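Local coordinates for BF1531-like N-terminal domain-containing protein (Bacteroides fragilis, PDB 3SLR), which is of unknown function but, as the N-terminal part of a longer protein, binds magnesium in its phosphatase-like domain and may hydrolyse ester bonds, at residues 123-135 and 147-159. Residues are numbered along the deposited sequence; the frame is centred on the assembly and turned at random.
Sequences VIYYNYPEIEDTI and FTYQLTKLNYELM
Tyr128 and Asn155 join the loop after strand 122-126 to helix 147-164. The Asn155 side-chain amide pairs with both backbone polar groups of Tyr128. OD1 accepts from Tyr128 N at 3.1 Å, on a lone pair. ND2 gives a hydrogen to Tyr128 O at 2.8 Å, and that oxygen lies 17° out of the amide plane. Two bonds to one residue fix the rotation of the amide.

The Tyr128 side chain reaches across the helix. Its CB meets Leu151 CD1 at 3.7 Å. CG points away from the carbonyl carbon (chi1 -61°), and this turns one ring face to Leu154. Leu154 CD2 sits over CD1 and CE1, offset toward the rim, 3.8 Å from the ring centroid and 27° off its normal, in a CH-pi contact. CD1 also has Asn155 OD1 at the ring edge. CE1 meets Leu158 CD1, likewise at the edge. At the tip, Tyr128 OH shares a 2.6 Å hydrogen bond with Tyr125 OH, and Arg108 is a further partner.

Farther along the loop, Leu151 CD2 packs on Glu130 CA. Glu130 OE2 lies 3.1 Å from Thr148 OG1, a possible bond that is not settled. Ile131 O meets the Phe147 ring edge. Waters also bridge here: one links Asp133 OD2 to Phe147 N, another Asp133 OD1 to Thr148 N.

Strand 122-126, helix 147-164 and strand 168-171 form a beta-alpha-beta crossover in the parallel sheet of the FkbH N-terminal domain, far from the magnesium site. Helix 86-94 touches Tyr128 and Phe147, and helix 104-118 packs on Tyr125.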
ATOM      1  N   VAL A 123      15.272   1.565   7.248  1.00 16.92           N
ATOM      2  CA  VAL A 123      15.488   0.938   5.956  1.00 16.14           C
ATOM      3  C   VAL A 123      14.150   0.542   5.365  1.00 16.03           C
ATOM      4  O   VAL A 123      13.309   0.001   6.063  1.00 15.32           O
ATOM      5  CB  VAL A 123      16.378  -0.316   6.089  1.00 20.29           C
ATOM      6  CG1 VAL A 123      16.409  -1.117   4.780  1.00 15.89           C
ATOM      7  CG2 VAL A 123      17.776   0.097   6.512  1.00 20.90           C
ATOM      8  N   ILE A 124      13.942   0.870   4.095  1.00 15.49           N
ATOM      9  CA  ILE A 124      12.789   0.370   3.357  1.00 13.56           C
ATOM     10  C   ILE A 124      13.311  -0.532   2.238  1.00 12.94           C
ATOM     11  O   ILE A 124      14.127  -0.114   1.411  1.00 13.66           O
ATOM     12  CB  ILE A 124      11.947   1.515   2.781  1.00 14.85           C
ATOM     13  CG1 ILE A 124      11.428   2.408   3.913  1.00 16.69           C
ATOM     14  CG2 ILE A 124      10.780   0.945   1.988  1.00 13.74           C
ATOM     15  CD1 ILE A 124      10.814   3.697   3.427  1.00 18.00           C
ATOM     16  N   TYR A 125      12.836  -1.772   2.220  1.00 13.64           N
ATOM     17  CA  TYR A 125      13.433  -2.799   1.380  1.00 13.42           C
ATOM     18  C   TYR A 125      12.346  -3.451   0.537  1.00 14.04           C
ATOM     19  O   TYR A 125      11.397  -4.021   1.084  1.00 14.16           O
ATOM     20  CB  TYR A 125      14.129  -3.845   2.266  1.00 13.06           C
ATOM     21  CG  TYR A 125      15.006  -4.827   1.503  1.00 14.37           C
ATOM     22  CD1 TYR A 125      14.467  -5.957   0.922  1.00 14.94           C
ATOM     23  CD2 TYR A 125      16.376  -4.618   1.378  1.00 14.14           C
ATOM     24  CE1 TYR A 125      15.261  -6.855   0.218  1.00 17.19           C
ATOM     25  CE2 TYR A 125      17.183  -5.508   0.680  1.00 15.91           C
ATOM     26  CZ  TYR A 125      16.615  -6.621   0.099  1.00 15.64           C
ATOM     27  OH  TYR A 125      17.401  -7.505  -0.587  1.00 15.72           O
ATOM     28  N   TYR A 126      12.456  -3.338  -0.791  1.00 13.80           N
ATOM     29  CA  TYR A 126      11.491  -3.990  -1.682  1.00 14.78           C
ATOM     30  C   TYR A 126      11.705  -5.493  -1.672  1.00 13.10           C
ATOM     31  O   TYR A 126      12.815  -5.951  -1.908  1.00 13.69           O
ATOM     32  CB  TYR A 126      11.618  -3.475  -3.127  1.00 12.79           C
ATOM     33  CG  TYR A 126      11.386  -1.988  -3.266  1.00 14.32           C
ATOM     34  CD1 TYR A 126      12.434  -1.129  -3.561  1.00 14.01           C
ATOM     35  CD2 TYR A 126      10.114  -1.438  -3.078  1.00 16.71           C
ATOM     36  CE1 TYR A 126      12.225   0.239  -3.681  1.00 15.82           C
ATOM     37  CE2 TYR A 126       9.905  -0.067  -3.189  1.00 14.92           C
ATOM     38  CZ  TYR A 126      10.962   0.763  -3.493  1.00 15.46           C
ATOM     39  OH  TYR A 126      10.761   2.134  -3.601  1.00 16.19           O
ATOM     40  N   ASN A 127      10.657  -6.264  -1.391  1.00 12.84           N
ATOM     41  CA  ASN A 127      10.770  -7.709  -1.511  1.00 13.01           C
ATOM     42  C   ASN A 127      10.646  -8.130  -2.970  1.00 13.49           C
ATOM     43  O   ASN A 127      10.651  -7.279  -3.871  1.00 13.21           O
ATOM     44  CB  ASN A 127       9.789  -8.460  -0.584  1.00 12.53           C
ATOM     45  CG  ASN A 127       8.330  -8.199  -0.914  1.00 16.81           C
ATOM     46  OD1 ASN A 127       8.006  -7.448  -1.849  1.00 13.76           O
ATOM     47  ND2 ASN A 127       7.429  -8.827  -0.143  1.00 15.63           N
ATOM     48  N   TYR A 128      10.537  -9.432  -3.207  1.00 13.79           N
ATOM     49  CA  TYR A 128      10.824  -9.995  -4.532  1.00 15.28           C
ATOM     50  C   TYR A 128       9.621 -10.647  -5.222  1.00 11.88           C
ATOM     51  O   TYR A 128       9.200 -11.741  -4.846  1.00 14.00           O
ATOM     52  CB  TYR A 128      11.942 -11.042  -4.410  1.00 15.07           C
ATOM     53  CG  TYR A 128      13.269 -10.515  -3.890  1.00 12.44           C
ATOM     54  CD1 TYR A 128      13.546 -10.484  -2.528  1.00 12.95           C
ATOM     55  CD2 TYR A 128      14.253 -10.081  -4.771  1.00 12.67           C
ATOM     56  CE1 TYR A 128      14.775  -9.996  -2.054  1.00 14.73           C
ATOM     57  CE2 TYR A 128      15.477  -9.627  -4.319  1.00 15.10           C
ATOM     58  CZ  TYR A 128      15.731  -9.581  -2.962  1.00 15.42           C
ATOM     59  OH  TYR A 128      16.952  -9.108  -2.532  1.00 15.40           O
ATOM     60  N   PRO A 129       9.071  -9.994  -6.260  1.00 12.36           N
ATOM     61  CA  PRO A 129       8.030 -10.696  -7.026  1.00 12.28           C
ATOM     62  C   PRO A 129       8.626 -11.915  -7.722  1.00 12.27           C
ATOM     63  O   PRO A 129       9.746 -11.852  -8.247  1.00 13.96           O
ATOM     64  CB  PRO A 129       7.598  -9.674  -8.086  1.00 13.94           C
ATOM     65  CG  PRO A 129       8.193  -8.345  -7.647  1.00 17.22           C
ATOM     66  CD  PRO A 129       9.398  -8.669  -6.812  1.00 15.37           C
ATOM     67  N   GLU A 130       7.891 -13.016  -7.752  1.00 11.75           N
ATOM     68  CA  GLU A 130       8.458 -14.220  -8.349  1.00 12.65           C
ATOM     69  C   GLU A 130       8.571 -14.100  -9.869  1.00 15.69           C
ATOM     70  O   GLU A 130       7.618 -13.713 -10.539  1.00 15.64           O
ATOM     71  CB  GLU A 130       7.641 -15.458  -7.972  1.00 13.39           C
ATOM     72  CG  GLU A 130       8.190 -16.759  -8.613  1.00 16.07           C
ATOM     73  CD  GLU A 130       7.399 -17.993  -8.222  1.00 18.07           C
ATOM     74  OE1 GLU A 130       6.611 -17.910  -7.256  1.00 19.45           O
ATOM     75  OE2 GLU A 130       7.567 -19.045  -8.890  1.00 19.17           O
ATOM     76  N   ILE A 131       9.748 -14.404 -10.405  1.00 15.68           N
ATOM     77  CA  ILE A 131       9.854 -14.698 -11.827  1.00 13.64           C
ATOM     78  C   ILE A 131       9.989 -16.211 -11.932  1.00 13.60           C
ATOM     79  O   ILE A 131      10.982 -16.780 -11.492  1.00 15.81           O
ATOM     80  CB  ILE A 131      11.062 -14.002 -12.492  1.00 14.39           C
ATOM     81  CG1 ILE A 131      10.951 -12.477 -12.359  1.00 14.94           C
ATOM     82  CG2 ILE A 131      11.178 -14.425 -13.973  1.00 15.63           C
ATOM     83  CD1 ILE A 131      12.234 -11.746 -12.725  1.00 16.89           C
ATOM     84  N   GLU A 132       8.959 -16.870 -12.443  1.00 14.80           N
ATOM     85  CA  GLU A 132       9.004 -18.314 -12.599  1.00 13.42           C
ATOM     86  C   GLU A 132       9.813 -18.638 -13.856  1.00 16.34           C
ATOM     87  O   GLU A 132       9.398 -18.300 -14.962  1.00 15.51           O
ATOM     88  CB  GLU A 132       7.596 -18.900 -12.695  1.00 14.58           C
ATOM     89  CG  GLU A 132       7.638 -20.397 -12.963  1.00 19.06           C
ATOM     90  CD  GLU A 132       6.274 -21.026 -13.080  1.00 19.02           C
ATOM     91  OE1 GLU A 132       5.384 -20.432 -13.724  1.00 19.76           O
ATOM     92  OE2 GLU A 132       6.094 -22.117 -12.513  1.00 16.21           O
ATOM     93  N   ASP A 133      10.975 -19.266 -13.698  1.00 12.56           N
ATOM     94  CA  ASP A 133      11.851 -19.469 -14.857  1.00 14.43           C
ATOM     95  C   ASP A 133      11.457 -20.699 -15.682  1.00 14.51           C
ATOM     96  O   ASP A 133      11.943 -20.899 -16.802  1.00 14.70           O
ATOM     97  CB  ASP A 133      13.335 -19.489 -14.464  1.00 14.36           C
ATOM     98  CG  ASP A 133      13.708 -20.645 -13.553  1.00 14.97           C
ATOM     99  OD1 ASP A 133      12.890 -21.576 -13.354  1.00 15.38           O
ATOM    100  OD2 ASP A 133      14.856 -20.634 -13.063  1.00 15.89           O
ATOM    101  N   THR A 134      10.534 -21.480 -15.131  1.00 14.96           N
ATOM    102  CA  THR A 134      10.082 -22.746 -15.719  1.00 15.40           C
ATOM    103  C   THR A 134      11.191 -23.729 -16.101  1.00 17.06           C
ATOM    104  O   THR A 134      10.968 -24.615 -16.922  1.00 16.43           O
ATOM    105  CB  THR A 134       9.159 -22.545 -16.954  1.00 18.32           C
ATOM    106  OG1 THR A 134       9.932 -22.118 -18.085  1.00 17.19           O
ATOM    107  CG2 THR A 134       8.033 -21.540 -16.645  1.00 18.14           C
ATOM    108  N   ILE A 135      12.369 -23.579 -15.503  1.00 14.51           N
ATOM    109  CA  ILE A 135      13.475 -24.514 -15.728  1.00 14.71           C
ATOM    110  C   ILE A 135      13.097 -25.948 -15.319  1.00 14.73           C
ATOM    111  O   ILE A 135      13.486 -26.926 -15.982  1.00 14.71           O
ATOM    112  CB  ILE A 135      14.726 -24.040 -14.974  1.00 14.19           C
ATOM    113  CG1 ILE A 135      15.302 -22.794 -15.665  1.00 15.33           C
ATOM    114  CG2 ILE A 135      15.781 -25.151 -14.885  1.00 14.52           C
ATOM    115  CD1 ILE A 135      15.894 -23.087 -17.036  1.00 14.37           C
ATOM    116  N   PHE A 147      15.389 -21.606  -8.501  1.00 13.39           N
ATOM    117  CA  PHE A 147      15.167 -20.188  -8.228  1.00 13.88           C
ATOM    118  C   PHE A 147      13.841 -19.991  -7.509  1.00 15.28           C
ATOM    119  O   PHE A 147      13.741 -19.164  -6.610  1.00 13.89           O
ATOM    120  CB  PHE A 147      15.207 -19.338  -9.499  1.00 14.60           C
ATOM    121  CG  PHE A 147      15.209 -17.843  -9.234  1.00 13.15           C
ATOM    122  CD1 PHE A 147      16.345 -17.215  -8.743  1.00 14.76           C
ATOM    123  CD2 PHE A 147      14.076 -17.076  -9.467  1.00 14.57           C
ATOM    124  CE1 PHE A 147      16.358 -15.844  -8.496  1.00 13.85           C
ATOM    125  CE2 PHE A 147      14.078 -15.703  -9.219  1.00 13.73           C
ATOM    126  CZ  PHE A 147      15.219 -15.087  -8.744  1.00 15.70           C
ATOM    127  N   THR A 148      12.825 -20.744  -7.912  1.00 14.52           N
ATOM    128  CA  THR A 148      11.506 -20.637  -7.280  1.00 15.37           C
ATOM    129  C   THR A 148      11.548 -20.983  -5.793  1.00 15.22           C
ATOM    130  O   THR A 148      10.982 -20.260  -4.968  1.00 16.61           O
ATOM    131  CB  THR A 148      10.481 -21.494  -8.016  1.00 15.84           C
ATOM    132  OG1 THR A 148      10.085 -20.808  -9.214  1.00 18.54           O
ATOM    133  CG2 THR A 148       9.252 -21.729  -7.155  1.00 17.06           C
ATOM    134  N   TYR A 149      12.242 -22.062  -5.440  1.00 15.51           N
ATOM    135  CA  TYR A 149      12.401 -22.396  -4.027  1.00 13.66           C
ATOM    136  C   TYR A 149      13.182 -21.324  -3.249  1.00 14.30           C
ATOM    137  O   TYR A 149      12.736 -20.869  -2.196  1.00 16.03           O
ATOM    138  CB  TYR A 149      13.025 -23.776  -3.814  1.00 15.73           C
ATOM    139  CG  TYR A 149      13.016 -24.152  -2.353  1.00 17.15           C
ATOM    140  CD1 TYR A 149      11.882 -24.718  -1.771  1.00 19.08           C
ATOM    141  CD2 TYR A 149      14.106 -23.890  -1.540  1.00 17.41           C
ATOM    142  CE1 TYR A 149      11.858 -25.040  -0.423  1.00 24.06           C
ATOM    143  CE2 TYR A 149      14.098 -24.227  -0.195  1.00 19.36           C
ATOM    144  CZ  TYR A 149      12.970 -24.800   0.362  1.00 23.29           C
ATOM    145  OH  TYR A 149      12.935 -25.128   1.708  1.00 21.62           O
ATOM    146  N   GLN A 150      14.341 -20.924  -3.766  1.00 13.68           N
ATOM    147  CA  GLN A 150      15.169 -19.932  -3.089  1.00 15.59           C
ATOM    148  C   GLN A 150      14.435 -18.611  -2.890  1.00 15.74           C
ATOM    149  O   GLN A 150      14.551 -17.980  -1.837  1.00 15.51           O
ATOM    150  CB  GLN A 150      16.486 -19.733  -3.835  1.00 14.33           C
ATOM    151  CG  GLN A 150      17.399 -20.943  -3.701  1.00 16.22           C
ATOM    152  CD  GLN A 150      17.846 -21.148  -2.261  1.00 18.35           C
ATOM    153  OE1 GLN A 150      18.261 -20.196  -1.589  1.00 16.89           O
ATOM    154  NE2 GLN A 150      17.747 -22.385  -1.775  1.00 17.20           N
ATOM    155  N   LEU A 151      13.674 -18.190  -3.897  1.00 13.80           N
ATOM    156  CA  LEU A 151      12.949 -16.922  -3.780  1.00 14.01           C
ATOM    157  C   LEU A 151      11.823 -16.987  -2.744  1.00 14.46           C
ATOM    158  O   LEU A 151      11.594 -16.040  -2.006  1.00 14.08           O
ATOM    159  CB  LEU A 151      12.395 -16.480  -5.136  1.00 13.62           C
ATOM    160  CG  LEU A 151      12.201 -14.963  -5.172  1.00 16.84           C
ATOM    161  CD1 LEU A 151      13.577 -14.326  -5.112  1.00 18.50           C
ATOM    162  CD2 LEU A 151      11.479 -14.505  -6.429  1.00 18.51           C
ATOM    163  N   THR A 152      11.122 -18.110  -2.701  1.00 13.84           N
ATOM    164  CA  THR A 152      10.054 -18.323  -1.734  1.00 14.74           C
ATOM    165  C   THR A 152      10.599 -18.333  -0.304  1.00 14.08           C
ATOM    166  O   THR A 152      10.031 -17.711   0.598  1.00 16.74           O
ATOM    167  CB  THR A 152       9.315 -19.633  -2.046  1.00 17.06           C
ATOM    168  OG1 THR A 152       8.846 -19.589  -3.399  1.00 20.85           O
ATOM    169  CG2 THR A 152       8.121 -19.840  -1.091  1.00 16.10           C
ATOM    170  N   LYS A 153      11.714 -19.023  -0.110  1.00 14.86           N
ATOM    171  CA  LYS A 153      12.430 -18.996   1.165  1.00 17.10           C
ATOM    172  C   LYS A 153      12.853 -17.566   1.519  1.00 17.47           C
ATOM    173  O   LYS A 153      12.630 -17.090   2.640  1.00 16.82           O
ATOM    174  CB  LYS A 153      13.666 -19.911   1.095  1.00 17.93           C
ATOM    175  CG  LYS A 153      14.608 -19.796   2.295  1.00 21.83           C
ATOM    176  CD  LYS A 153      15.777 -20.783   2.168  1.00 22.72           C
ATOM    177  CE  LYS A 153      16.855 -20.525   3.222  1.00 23.01           C
ATOM    178  NZ  LYS A 153      17.975 -21.518   3.122  1.00 22.49           N
ATOM    179  N   LEU A 154      13.481 -16.886   0.563  1.00 15.24           N
ATOM    180  CA  LEU A 154      13.941 -15.513   0.781  1.00 15.72           C
ATOM    181  C   LEU A 154      12.812 -14.579   1.240  1.00 16.81           C
ATOM    182  O   LEU A 154      12.973 -13.844   2.208  1.00 14.54           O
ATOM    183  CB  LEU A 154      14.611 -14.972  -0.484  1.00 12.88           C
ATOM    184  CG  LEU A 154      15.123 -13.526  -0.507  1.00 14.16           C
ATOM    185  CD1 LEU A 154      16.113 -13.267   0.621  1.00 17.88           C
ATOM    186  CD2 LEU A 154      15.762 -13.238  -1.856  1.00 15.22           C
ATOM    187  N   ASN A 155      11.675 -14.597   0.551  1.00 14.84           N
ATOM    188  CA  ASN A 155      10.595 -13.666   0.895  1.00 16.64           C
ATOM    189  C   ASN A 155      10.019 -13.957   2.271  1.00 17.66           C
ATOM    190  O   ASN A 155       9.642 -13.038   3.013  1.00 15.58           O
ATOM    191  CB  ASN A 155       9.489 -13.679  -0.163  1.00 17.62           C
ATOM    192  CG  ASN A 155       9.814 -12.796  -1.338  1.00 14.72           C
ATOM    193  OD1 ASN A 155      10.345 -11.701  -1.164  1.00 14.96           O
ATOM    194  ND2 ASN A 155       9.529 -13.273  -2.548  1.00 15.42           N
ATOM    195  N   TYR A 156       9.957 -15.238   2.615  1.00 14.78           N
ATOM    196  CA  TYR A 156       9.480 -15.643   3.934  1.00 16.69           C
ATOM    197  C   TYR A 156      10.418 -15.141   5.029  1.00 17.71           C
ATOM    198  O   TYR A 156       9.982 -14.503   5.986  1.00 14.75           O
ATOM    199  CB  TYR A 156       9.312 -17.165   4.015  1.00 15.13           C
ATOM    200  CG  TYR A 156       9.004 -17.674   5.413  1.00 18.59           C
ATOM    201  CD1 TYR A 156       7.826 -17.321   6.064  1.00 21.81           C
ATOM    202  CD2 TYR A 156       9.898 -18.509   6.075  1.00 22.78           C
ATOM    203  CE1 TYR A 156       7.549 -17.783   7.348  1.00 21.50           C
ATOM    204  CE2 TYR A 156       9.636 -18.974   7.348  1.00 27.33           C
ATOM    205  CZ  TYR A 156       8.463 -18.608   7.979  1.00 27.35           C
ATOM    206  OH  TYR A 156       8.222 -19.080   9.242  1.00 32.50           O
ATOM    207  N   GLU A 157      11.709 -15.412   4.880  1.00 18.07           N
ATOM    208  CA  GLU A 157      12.674 -14.993   5.896  1.00 16.95           C
ATOM    209  C   GLU A 157      12.822 -13.474   5.985  1.00 16.10           C
ATOM    210  O   GLU A 157      13.102 -12.942   7.052  1.00 15.56           O
ATOM    211  CB  GLU A 157      14.038 -15.651   5.660  1.00 14.77           C
ATOM    212  CG  GLU A 157      14.021 -17.168   5.819  1.00 21.03           C
ATOM    213  CD  GLU A 157      13.588 -17.633   7.208  1.00 27.22           C
ATOM    214  OE1 GLU A 157      13.505 -16.802   8.144  1.00 26.90           O
ATOM    215  OE2 GLU A 157      13.329 -18.845   7.362  1.00 28.24           O
ATOM    216  N   LEU A 158      12.635 -12.772   4.867  1.00 14.44           N
ATOM    217  CA  LEU A 158      12.635 -11.316   4.899  1.00 16.44           C
ATOM    218  C   LEU A 158      11.556 -10.808   5.833  1.00 16.37           C
ATOM    219  O   LEU A 158      11.753  -9.830   6.551  1.00 16.07           O
ATOM    220  CB  LEU A 158      12.411 -10.729   3.504  1.00 16.73           C
ATOM    221  CG  LEU A 158      13.622 -10.586   2.594  1.00 22.34           C
ATOM    222  CD1 LEU A 158      13.141 -10.152   1.212  1.00 21.79           C
ATOM    223  CD2 LEU A 158      14.614  -9.578   3.182  1.00 16.66           C
HETATM  224  N   MSE A 159      10.402 -11.460   5.827  1.00 13.62           N
HETATM  225  CA  MSE A 159       9.347 -11.023   6.736  1.00 14.28           C
HETATM  226  C   MSE A 159       9.747 -11.237   8.197  1.00 15.47           C
HETATM  227  O   MSE A 159       9.464 -10.398   9.065  1.00 17.33           O
HETATM  228  CB  MSE A 159       8.030 -11.714   6.399  1.00 14.08           C
HETATM  229  CG  MSE A 159       7.552 -11.343   5.014  1.00 13.22           C
HETATM  230 SE   MSE A 159       5.689 -11.881   4.712  1.00 31.00          SE
HETATM  231  CE  MSE A 159       5.578 -11.397   2.804  1.00 19.55           C
TER
HETATM  232  O   HOH W   1       8.877 -10.772   1.636  1.00 20.11           O
HETATM  233  O   HOH W   2       8.716 -17.605  -5.252  1.00 29.31           O
HETATM  234  O   HOH W   3      11.908 -19.395 -10.902  1.00 17.57           O
HETATM  235  O   HOH W   4      15.591 -22.441 -11.263  1.00 16.03           O
HETATM  236  O   HOH W   5      12.816 -22.340 -10.528  1.00 16.18           O
HETATM  237  O   HOH W   6       9.989 -21.924 -11.700  1.00 23.05           O